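Local coordinates for thrombospondin related anonymous protein (Plasmodium falciparum, PDB 4F1J), which probably mediates host-cell adhesion during parasite gliding and invasion, through a magnesium-loaded von Willebrand factor A domain, the part of this membrane protein held here, at residues E7-L12 with I109-A114; K35-L40 with K74-I79; Y11-C16 with Q116-L121. All coordinates share one frame; numbering follows the deposited sequence. Where two conformers were deposited one is given.

Contacts 1 and 3 overlap on strand 8-15, sharing Y11 and L12, with centres about 13 Å apart. Contact 2 joins two helices beside the sheet; its centre is about 13 Å from that of contact 3 and about 17 Å from that of contact 1. Q116 of contact 3 reaches back into contact 1, where its NE2 lies 2.9 Å from D9 OD2, probably hydrogen-bonded. L36 packs helix 22-38 on the sheet: its CD1 lies 3.7 Å from L12 CD1 and 3.8 Å from L121 CD2. The magnesium end of the domain belongs to contact 3, where the D15 side chain comes about 4 Å from a bound magnesium ion; contacts 1 and 2 lie away from it.

Contact 1: E7-L12 with I109-A114; sequences EVDLYL and INRENA
R111 lies across D9 and ends against E7, with its own backbone taking part: R111 N donates to D9 OD2 over 2.8 Å, on the side of that oxygen facing OD1. Q116 NE2 is a further donor to D9 OD2. R111 CB begins the side chain 3.6 Å from D9 OD2, and CG and CD continue past the same carboxylate. A bend at chi3 (-67°) then turns the edge of the guanidinium that carries NE and NH2 toward D9; R111 NE meets D9 OD1 at 2.8 Å in a salt bridge, while R111 NH2 adds a second bond to D9 OD1 at 2.9 Å. OD1 lies nearly in the guanidinium plane, but both nitrogens approach it from one face of the carboxylate. Beyond OD1, NH2 also bonds A46 O. All this happens where strand 8-15 enters the central sheet of the Rossmann-like von Willebrand A fold; the type I turn from R111 to A114, closed by A114 N to R111 O, leads into the neighbouring strand 115-122. R111 NH1, the other terminal nitrogen, has E7 CG over the guanidinium face at 3.5 Å and gives a bond to a water. E7 itself runs on, fully extended, to N113, whose ND2 donates to E7 OE1 at 2.6 Å, tilted 22° out of the carboxylate plane.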
loop_
_atom_site.group_PDB
_atom_site.type_symbol
_atom_site.label_atom_id
_atom_site.label_comp_id
_atom_site.label_asym_id
_atom_site.label_seq_id
_atom_site.Cartn_x
_atom_site.Cartn_y
_atom_site.Cartn_z
ATOM N N GLU A 7 10.461 12.268 -6.152
ATOM C CA GLU A 7 9.384 13.099 -5.624
ATOM C C GLU A 7 8.057 12.330 -5.802
ATOM O O GLU A 7 7.439 12.368 -6.861
ATOM C CB GLU A 7 9.307 14.463 -6.339
ATOM C CG GLU A 7 8.468 15.471 -5.566
ATOM C CD GLU A 7 8.337 16.859 -6.213
ATOM O OE1 GLU A 7 8.980 17.122 -7.258
ATOM O OE2 GLU A 7 7.559 17.680 -5.666
ATOM N N VAL A 8 7.647 11.630 -4.747
ATOM C CA VAL A 8 6.481 10.737 -4.778
ATOM C C VAL A 8 5.722 10.849 -3.452
ATOM O O VAL A 8 6.334 10.800 -2.383
ATOM C CB VAL A 8 6.880 9.241 -4.929
ATOM C CG1 VAL A 8 5.622 8.336 -5.037
ATOM C CG2 VAL A 8 7.801 8.978 -6.156
ATOM N N ASP A 9 4.411 11.058 -3.541
ATOM C CA ASP A 9 3.507 10.920 -2.399
ATOM C C ASP A 9 3.067 9.463 -2.468
ATOM O O ASP A 9 2.460 9.030 -3.468
ATOM C CB ASP A 9 2.318 11.886 -2.465
ATOM C CG ASP A 9 2.728 13.341 -2.325
ATOM O OD1 ASP A 9 3.755 13.618 -1.643
ATOM O OD2 ASP A 9 1.974 14.214 -2.825
ATOM N N LEU A 10 3.421 8.690 -1.436
ATOM C CA LEU A 10 3.211 7.234 -1.469
ATOM C C LEU A 10 2.202 6.881 -0.385
ATOM O O LEU A 10 2.423 7.154 0.788
ATOM C CB LEU A 10 4.536 6.478 -1.275
ATOM C CG LEU A 10 4.561 4.979 -1.551
ATOM C CD1 LEU A 10 5.988 4.462 -1.737
ATOM C CD2 LEU A 10 3.841 4.205 -0.401
ATOM N N TYR A 11 1.074 6.339 -0.820
ATOM C CA TYR A 11 -0.052 6.010 0.026
ATOM C C TYR A 11 -0.058 4.502 0.263
ATOM O O TYR A 11 -0.521 3.687 -0.580
ATOM C CB TYR A 11 -1.402 6.437 -0.584
ATOM C CG TYR A 11 -1.477 7.883 -0.988
ATOM C CD1 TYR A 11 -0.968 8.315 -2.213
ATOM C CD2 TYR A 11 -2.003 8.825 -0.152
ATOM C CE1 TYR A 11 -1.009 9.657 -2.570
ATOM C CE2 TYR A 11 -2.061 10.155 -0.503
ATOM C CZ TYR A 11 -1.574 10.570 -1.722
ATOM O OH TYR A 11 -1.611 11.929 -2.030
ATOM N N LEU A 12 0.455 4.142 1.431
ATOM C CA LEU A 12 0.483 2.746 1.875
ATOM C C LEU A 12 -0.880 2.356 2.493
ATOM O O LEU A 12 -1.300 2.935 3.509
ATOM C CB LEU A 12 1.636 2.540 2.875
ATOM C CG LEU A 12 1.739 1.135 3.473
ATOM C CD1 LEU A 12 1.986 0.074 2.407
ATOM C CD2 LEU A 12 2.861 1.145 4.574
ATOM N N ILE A 109 -4.347 18.049 -0.845
ATOM C CA ILE A 109 -3.373 17.805 0.204
ATOM C C ILE A 109 -2.055 17.307 -0.382
ATOM O O ILE A 109 -0.974 17.594 0.154
ATOM C CB ILE A 109 -3.911 16.773 1.224
ATOM C CG1 ILE A 109 -5.265 17.205 1.805
ATOM C CG2 ILE A 109 -2.894 16.557 2.385
ATOM C CD1 ILE A 109 -5.279 18.540 2.432
ATOM N N ASN A 110 -2.135 16.533 -1.456
ATOM C CA ASN A 110 -0.952 16.006 -2.106
ATOM C C ASN A 110 -0.097 17.128 -2.705
ATOM O O ASN A 110 -0.636 18.210 -3.024
ATOM C CB ASN A 110 -1.367 15.028 -3.215
ATOM C CG ASN A 110 -2.103 15.711 -4.325
ATOM O OD1 ASN A 110 -3.190 16.250 -4.099
ATOM N ND2 ASN A 110 -1.513 15.747 -5.517
ATOM N N ARG A 111 1.206 16.870 -2.856
ATOM C CA ARG A 111 2.060 17.703 -3.702
ATOM C C ARG A 111 1.654 17.516 -5.163
ATOM O O ARG A 111 1.734 16.419 -5.703
ATOM C CB ARG A 111 3.541 17.352 -3.513
ATOM C CG ARG A 111 4.077 17.683 -2.153
ATOM C CD ARG A 111 5.510 17.187 -2.009
ATOM N NE ARG A 111 5.580 15.738 -2.022
ATOM C CZ ARG A 111 6.693 15.026 -2.111
ATOM N NH1 ARG A 111 7.903 15.619 -2.160
ATOM N NH2 ARG A 111 6.606 13.722 -2.126
ATOM N N GLU A 112 1.182 18.591 -5.798
ATOM C CA GLU A 112 0.823 18.551 -7.205
ATOM C C GLU A 112 2.020 18.173 -8.057
ATOM O O GLU A 112 1.862 17.549 -9.102
ATOM C CB GLU A 112 0.319 19.924 -7.660
ATOM C CG GLU A 112 -0.999 20.323 -7.110
ATOM C CD GLU A 112 -1.417 21.698 -7.640
ATOM O OE1 GLU A 112 -0.557 22.597 -7.604
ATOM O OE2 GLU A 112 -2.565 21.866 -8.108
ATOM N N ASN A 113 3.215 18.518 -7.599
ATOM C CA ASN A 113 4.439 18.277 -8.343
ATOM C C ASN A 113 4.910 16.824 -8.219
ATOM O O ASN A 113 5.733 16.399 -9.015
ATOM C CB ASN A 113 5.551 19.247 -7.867
ATOM C CG ASN A 113 6.639 19.486 -8.925
ATOM O OD1 ASN A 113 6.378 20.126 -9.949
ATOM N ND2 ASN A 113 7.869 19.008 -8.664
ATOM N N ALA A 114 4.393 16.075 -7.227
ATOM C CA ALA A 114 4.841 14.715 -6.947
ATOM C C ALA A 114 4.060 13.667 -7.719
ATOM O O ALA A 114 2.845 13.828 -7.939
ATOM C CB ALA A 114 4.720 14.439 -5.448
HETATM O O HOH W 1 8.915 18.346 -2.723
HETATM O O HOH W 2 7.961 15.266 -9.727
#

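Contact 2: K35-L40 with K74-I79; sequences KLIQQL and KALIII
I37 holds CG1 beside its backbone N and CG2 on the far side from that N (chi1 -72°), and a nearly straight chi2 of 164° carries CD1 outward from helix 22-38. The two branches thus find different partners on helix 72-80. CD1 runs tip to tip into I79, whose chi2 of -52° folds its own CD1 aside and leaves CG1 to take the contact; I37 CD1 and I79 CG1 are 3.4 Å apart, tighter than usual van der Waals distance. I79 CD1 is the looser neighbour, 4.2 Å from I37 CD1.

The CG2 branch serves the other side of the contact. L76 slides past I37 in the opposite direction and lays CD2 3.8 Å from I37 CG2, close to I37 CB as well. A75, one residue earlier, offers just a methyl, and its CB stops 4.2 Å from I37 CG2. At the margin, the aliphatic CG of Q38 brushes L76 CD1 at 4.3 Å.

In this pairing of two helices of the von Willebrand A fold, I37 carries most of the contact between the segments, set against A75, L76 and I79. A33 and M34 of its helix add to it, A33 touching I79 and M34 both L76 and I79, while strand 58-62 backs A75 with I62 and I79 with I61. At the end of helix 22-38, Q39 NE2 returns to K35 O at 3.0 Å. Because the groups that meet are hydrocarbon, including the CG of Q38, side-chain shape and the removal of methyls from water set the fit within 35-40 and 74-79; a directional tie between the helices comes from just beyond, where K72 NZ of helix 72-80 donates to Q38 O.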
loop_
_atom_site.group_PDB
_atom_site.type_symbol
_atom_site.label_atom_id
_atom_site.label_comp_id
_atom_site.label_asym_id
_atom_site.label_seq_id
_atom_site.Cartn_x
_atom_site.Cartn_y
_atom_site.Cartn_z
ATOM N N LYS A 35 9.903 -3.169 6.537
ATOM C CA LYS A 35 10.872 -3.365 5.475
ATOM C C LYS A 35 10.487 -2.566 4.218
ATOM O O LYS A 35 11.342 -2.058 3.524
ATOM C CB LYS A 35 11.035 -4.860 5.143
ATOM C CG LYS A 35 12.202 -5.142 4.201
ATOM C CD LYS A 35 12.712 -6.535 4.297
ATOM C CE LYS A 35 13.882 -6.760 3.317
ATOM N NZ LYS A 35 14.460 -8.136 3.392
ATOM N N LEU A 36 9.201 -2.435 3.932
ATOM C CA LEU A 36 8.765 -1.652 2.779
ATOM C C LEU A 36 9.223 -0.208 2.957
ATOM O O LEU A 36 9.839 0.388 2.043
ATOM C CB LEU A 36 7.236 -1.734 2.660
ATOM C CG LEU A 36 6.548 -0.940 1.538
ATOM C CD1 LEU A 36 5.171 -1.575 1.341
ATOM C CD2 LEU A 36 6.387 0.588 1.749
ATOM N N ILE A 37 8.967 0.331 4.144
ATOM C CA ILE A 37 9.356 1.699 4.484
ATOM C C ILE A 37 10.864 1.875 4.416
ATOM O O ILE A 37 11.356 2.913 3.966
ATOM C CB ILE A 37 8.765 2.114 5.834
ATOM C CG1 ILE A 37 7.253 2.317 5.643
ATOM C CG2 ILE A 37 9.479 3.374 6.420
ATOM C CD1 ILE A 37 6.442 2.366 6.915
ATOM N N GLN A 38 11.606 0.829 4.768
ATOM C CA GLN A 38 13.064 0.876 4.595
ATOM C C GLN A 38 13.541 0.996 3.133
ATOM O O GLN A 38 14.690 1.351 2.904
ATOM C CB GLN A 38 13.714 -0.327 5.247
ATOM C CG GLN A 38 13.622 -0.257 6.732
ATOM C CD GLN A 38 14.177 -1.476 7.399
ATOM O OE1 GLN A 38 13.972 -2.599 6.937
ATOM N NE2 GLN A 38 14.887 -1.268 8.507
ATOM N N GLN A 39 12.666 0.712 2.160
ATOM C CA GLN A 39 12.992 0.853 0.758
ATOM C C GLN A 39 12.821 2.278 0.257
ATOM O O GLN A 39 13.084 2.522 -0.902
ATOM C CB GLN A 39 12.108 -0.048 -0.114
ATOM C CG GLN A 39 12.072 -1.538 0.310
ATOM C CD GLN A 39 13.451 -2.115 0.529
ATOM O OE1 GLN A 39 14.304 -2.086 -0.375
ATOM N NE2 GLN A 39 13.683 -2.662 1.717
ATOM N N LEU A 40 12.333 3.176 1.101
ATOM C CA LEU A 40 11.950 4.532 0.683
ATOM C C LEU A 40 12.904 5.569 1.222
ATOM O O LEU A 40 13.192 5.582 2.427
ATOM C CB LEU A 40 10.569 4.878 1.234
ATOM C CG LEU A 40 9.454 3.840 1.028
ATOM C CD1 LEU A 40 8.184 4.325 1.726
ATOM C CD2 LEU A 40 9.225 3.602 -0.429
ATOM N N LYS A 74 10.739 7.854 12.477
ATOM C CA LYS A 74 9.447 8.192 13.034
ATOM C C LYS A 74 8.317 7.328 12.436
ATOM O O LYS A 74 7.415 6.906 13.151
ATOM C CB LYS A 74 9.160 9.687 12.899
ATOM C CG LYS A 74 10.079 10.534 13.807
ATOM C CD LYS A 74 9.913 12.028 13.583
ATOM C CE LYS A 74 10.687 12.837 14.636
ATOM N NZ LYS A 74 10.130 14.214 14.769
ATOM N N ALA A 75 8.387 7.058 11.137
ATOM C CA ALA A 75 7.394 6.217 10.470
ATOM C C ALA A 75 7.440 4.797 11.034
ATOM O O ALA A 75 6.405 4.187 11.291
ATOM C CB ALA A 75 7.629 6.212 8.962
ATOM N N LEU A 76 8.644 4.301 11.267
ATOM C CA LEU A 76 8.828 2.926 11.760
ATOM C C LEU A 76 8.296 2.728 13.186
ATOM O O LEU A 76 7.765 1.656 13.489
ATOM C CB LEU A 76 10.295 2.499 11.656
ATOM C CG LEU A 76 10.816 2.281 10.233
ATOM C CD1 LEU A 76 12.332 1.999 10.186
ATOM C CD2 LEU A 76 10.040 1.181 9.524
ATOM N N ILE A 77 8.441 3.734 14.056
ATOM C CA ILE A 77 7.804 3.742 15.397
ATOM C C ILE A 77 6.295 3.537 15.307
ATOM O O ILE A 77 5.687 2.758 16.076
ATOM C CB ILE A 77 8.005 5.102 16.131
ATOM C CG1 ILE A 77 9.402 5.201 16.727
ATOM C CG2 ILE A 77 6.946 5.312 17.231
ATOM C CD1 ILE A 77 9.718 6.590 17.252
ATOM N N ILE A 78 5.663 4.256 14.375
ATOM C CA ILE A 78 4.227 4.179 14.238
ATOM C C ILE A 78 3.821 2.813 13.707
ATOM O O ILE A 78 2.847 2.215 14.191
ATOM C CB ILE A 78 3.660 5.321 13.375
ATOM C CG1 ILE A 78 3.866 6.659 14.075
ATOM C CG2 ILE A 78 2.167 5.078 13.042
ATOM C CD1 ILE A 78 3.725 7.856 13.150
ATOM N N ILE A 79 4.556 2.291 12.731
ATOM C CA ILE A 79 4.225 0.991 12.199
ATOM C C ILE A 79 4.380 -0.063 13.288
ATOM O O ILE A 79 3.510 -0.911 13.455
ATOM C CB ILE A 79 5.059 0.635 10.958
ATOM C CG1 ILE A 79 4.712 1.577 9.790
ATOM C CG2 ILE A 79 4.827 -0.834 10.583
ATOM C CD1 ILE A 79 3.204 1.679 9.469
#

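Contact 3: Y11-C16 with Q116-L121; sequences YLLMDC and QLVVIL. With EDO (1,2-ethanediol), chain J.
Y11 and Q116 meet at the N-terminal end of this parallel strand pair: the phenol OH of Y11 gives its proton to Q116 OE1 at 2.8 Å, nearly in line with the amide C=O, and OE1 sits in the plane of the ring at its edge. A bend at chi2 (-69°) brings the Q116 amide round to the tyrosine, while its NE2 also bonds A114 O.

From there the backbone bonds run in regular order. Y11 N donates to L117 O at 2.8 Å and Y11 O takes V119 N at 2.9 Å; L13 then repeats the pattern with V119 O and L121 N, and D15 N closes the series on L121 O at 3.0 Å. The intervening L12 and M14 turn their backbone polar groups the other way, to Y50, N52 and F54 of strand 47-54, as befits a strand in mid-sheet. D15 O accepts from both hydroxyls of an ethanediol, probably from the crystallisation liquor, the nearer being O2 at 2.6 Å.

On one face L13 crosses V118 obliquely, L13 CD1 to V118 CG1 3.8 Å, facing helix 94-106, where L13 touches A97 and L98; on the other L12 CD1 rests 3.9 Å from L121 CG, with L36 of helix 22-38 over both.

The carboxylate of D15 is held through both oxygens, OD1 by S17 OG and OD2 by T122 OG1 and D123 N. S17 and D123 bind magnesium with S19, so D15, about 4 Å from the metal, probably helps position these ligands as a second-shell residue. D15, S17 and S19 form the DxSxS signature of the metal-ion-dependent adhesion site (MIDAS), at the C-terminal ends of the parallel strands of a von Willebrand A domain.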
loop_
_atom_site.group_PDB
_atom_site.type_symbol
_atom_site.label_atom_id
_atom_site.label_comp_id
_atom_site.label_asym_id
_atom_site.label_seq_id
_atom_site.Cartn_x
_atom_site.Cartn_y
_atom_site.Cartn_z
ATOM N N TYR A 11 1.074 6.339 -0.820
ATOM C CA TYR A 11 -0.052 6.010 0.026
ATOM C C TYR A 11 -0.058 4.502 0.263
ATOM O O TYR A 11 -0.521 3.687 -0.580
ATOM C CB TYR A 11 -1.402 6.437 -0.584
ATOM C CG TYR A 11 -1.477 7.883 -0.988
ATOM C CD1 TYR A 11 -0.968 8.315 -2.213
ATOM C CD2 TYR A 11 -2.003 8.825 -0.152
ATOM C CE1 TYR A 11 -1.009 9.657 -2.570
ATOM C CE2 TYR A 11 -2.061 10.155 -0.503
ATOM C CZ TYR A 11 -1.574 10.570 -1.722
ATOM O OH TYR A 11 -1.611 11.929 -2.030
ATOM N N LEU A 12 0.455 4.142 1.431
ATOM C CA LEU A 12 0.483 2.746 1.875
ATOM C C LEU A 12 -0.880 2.356 2.493
ATOM O O LEU A 12 -1.300 2.935 3.509
ATOM C CB LEU A 12 1.636 2.540 2.875
ATOM C CG LEU A 12 1.739 1.135 3.473
ATOM C CD1 LEU A 12 1.986 0.074 2.407
ATOM C CD2 LEU A 12 2.861 1.145 4.574
ATOM N N LEU A 13 -1.569 1.374 1.889
ATOM C CA LEU A 13 -2.872 0.931 2.370
ATOM C C LEU A 13 -2.686 -0.503 2.828
ATOM O O LEU A 13 -2.451 -1.402 2.011
ATOM C CB LEU A 13 -3.960 0.993 1.268
ATOM C CG LEU A 13 -4.043 2.239 0.394
ATOM C CD1 LEU A 13 -5.318 2.257 -0.438
ATOM C CD2 LEU A 13 -3.879 3.553 1.120
ATOM N N MET A 14 -2.781 -0.707 4.142
ATOM C CA MET A 14 -2.400 -1.993 4.741
ATOM C C MET A 14 -3.641 -2.727 5.255
ATOM O O MET A 14 -4.267 -2.301 6.209
ATOM C CB MET A 14 -1.401 -1.739 5.865
ATOM C CG MET A 14 -0.917 -2.979 6.542
ATOM S SD MET A 14 0.319 -2.546 7.779
ATOM C CE MET A 14 0.948 -4.179 8.238
ATOM N N ASP A 15 -3.997 -3.802 4.561
ATOM C CA ASP A 15 -5.096 -4.690 4.921
ATOM C C ASP A 15 -4.835 -5.219 6.332
ATOM O O ASP A 15 -3.739 -5.722 6.607
ATOM C CB ASP A 15 -5.105 -5.791 3.875
ATOM C CG ASP A 15 -6.142 -6.895 4.098
ATOM O OD1 ASP A 15 -6.535 -7.207 5.240
ATOM O OD2 ASP A 15 -6.462 -7.503 3.059
ATOM N N CYS A 16 -5.814 -5.081 7.228
ATOM C CA CYS A 16 -5.677 -5.596 8.617
ATOM C C CYS A 16 -6.831 -6.555 8.975
ATOM O O CYS A 16 -7.183 -6.725 10.146
ATOM C CB CYS A 16 -5.568 -4.446 9.622
ATOM S SG CYS A 16 -6.990 -3.350 9.703
ATOM N N GLN A 116 2.062 10.332 -7.786
ATOM C CA GLN A 116 1.131 9.802 -6.787
ATOM C C GLN A 116 1.067 8.292 -6.953
ATOM O O GLN A 116 0.728 7.797 -8.036
ATOM C CB GLN A 116 -0.259 10.414 -6.962
ATOM C CG GLN A 116 -0.278 11.941 -6.933
ATOM C CD GLN A 116 0.043 12.477 -5.566
ATOM O OE1 GLN A 116 -0.574 12.065 -4.599
ATOM N NE2 GLN A 116 1.008 13.407 -5.464
ATOM N N LEU A 117 1.421 7.575 -5.884
ATOM C CA LEU A 117 1.538 6.113 -5.892
ATOM C C LEU A 117 0.790 5.533 -4.702
ATOM O O LEU A 117 1.035 5.919 -3.566
ATOM C CB LEU A 117 3.009 5.679 -5.809
ATOM C CG LEU A 117 3.314 4.197 -5.609
ATOM C CD1 LEU A 117 2.777 3.314 -6.782
ATOM C CD2 LEU A 117 4.832 4.000 -5.399
ATOM N N VAL A 118 -0.079 4.566 -4.972
ATOM C CA VAL A 118 -0.744 3.792 -3.941
ATOM C C VAL A 118 -0.076 2.418 -3.901
ATOM O O VAL A 118 0.130 1.783 -4.940
ATOM C CB VAL A 118 -2.274 3.636 -4.240
ATOM C CG1 VAL A 118 -2.927 2.561 -3.331
ATOM C CG2 VAL A 118 -3.019 4.927 -4.062
ATOM N N VAL A 119 0.289 1.958 -2.706
ATOM C CA VAL A 119 0.788 0.596 -2.543
ATOM C C VAL A 119 -0.084 -0.125 -1.540
ATOM O O VAL A 119 -0.210 0.318 -0.377
ATOM C CB VAL A 119 2.227 0.556 -2.076
ATOM C CG1 VAL A 119 2.657 -0.890 -1.898
ATOM C CG2 VAL A 119 3.125 1.252 -3.112
ATOM N N ILE A 120 -0.738 -1.183 -2.027
ATOM C CA ILE A 120 -1.673 -1.984 -1.237
ATOM C C ILE A 120 -0.963 -3.276 -0.785
ATOM O O ILE A 120 -0.410 -3.996 -1.610
ATOM C CB ILE A 120 -2.927 -2.347 -2.066
ATOM C CG1 ILE A 120 -3.789 -1.118 -2.354
ATOM C CG2 ILE A 120 -3.737 -3.402 -1.324
ATOM C CD1 ILE A 120 -4.601 -1.198 -3.689
ATOM N N LEU A 121 -0.996 -3.569 0.513
ATOM C CA LEU A 121 -0.606 -4.874 1.052
ATOM C C LEU A 121 -1.902 -5.604 1.433
ATOM O O LEU A 121 -2.684 -5.096 2.226
ATOM C CB LEU A 121 0.302 -4.719 2.270
ATOM C CG LEU A 121 1.535 -3.815 2.164
ATOM C CD1 LEU A 121 2.320 -3.872 3.493
ATOM C CD2 LEU A 121 2.371 -4.167 0.958
HETATM C C1 EDO J . -1.875 -8.231 4.293
HETATM O O1 EDO J . -3.260 -8.247 4.653
HETATM C C2 EDO J . -1.046 -7.620 5.420
HETATM O O2 EDO J . -1.367 -6.255 5.649
#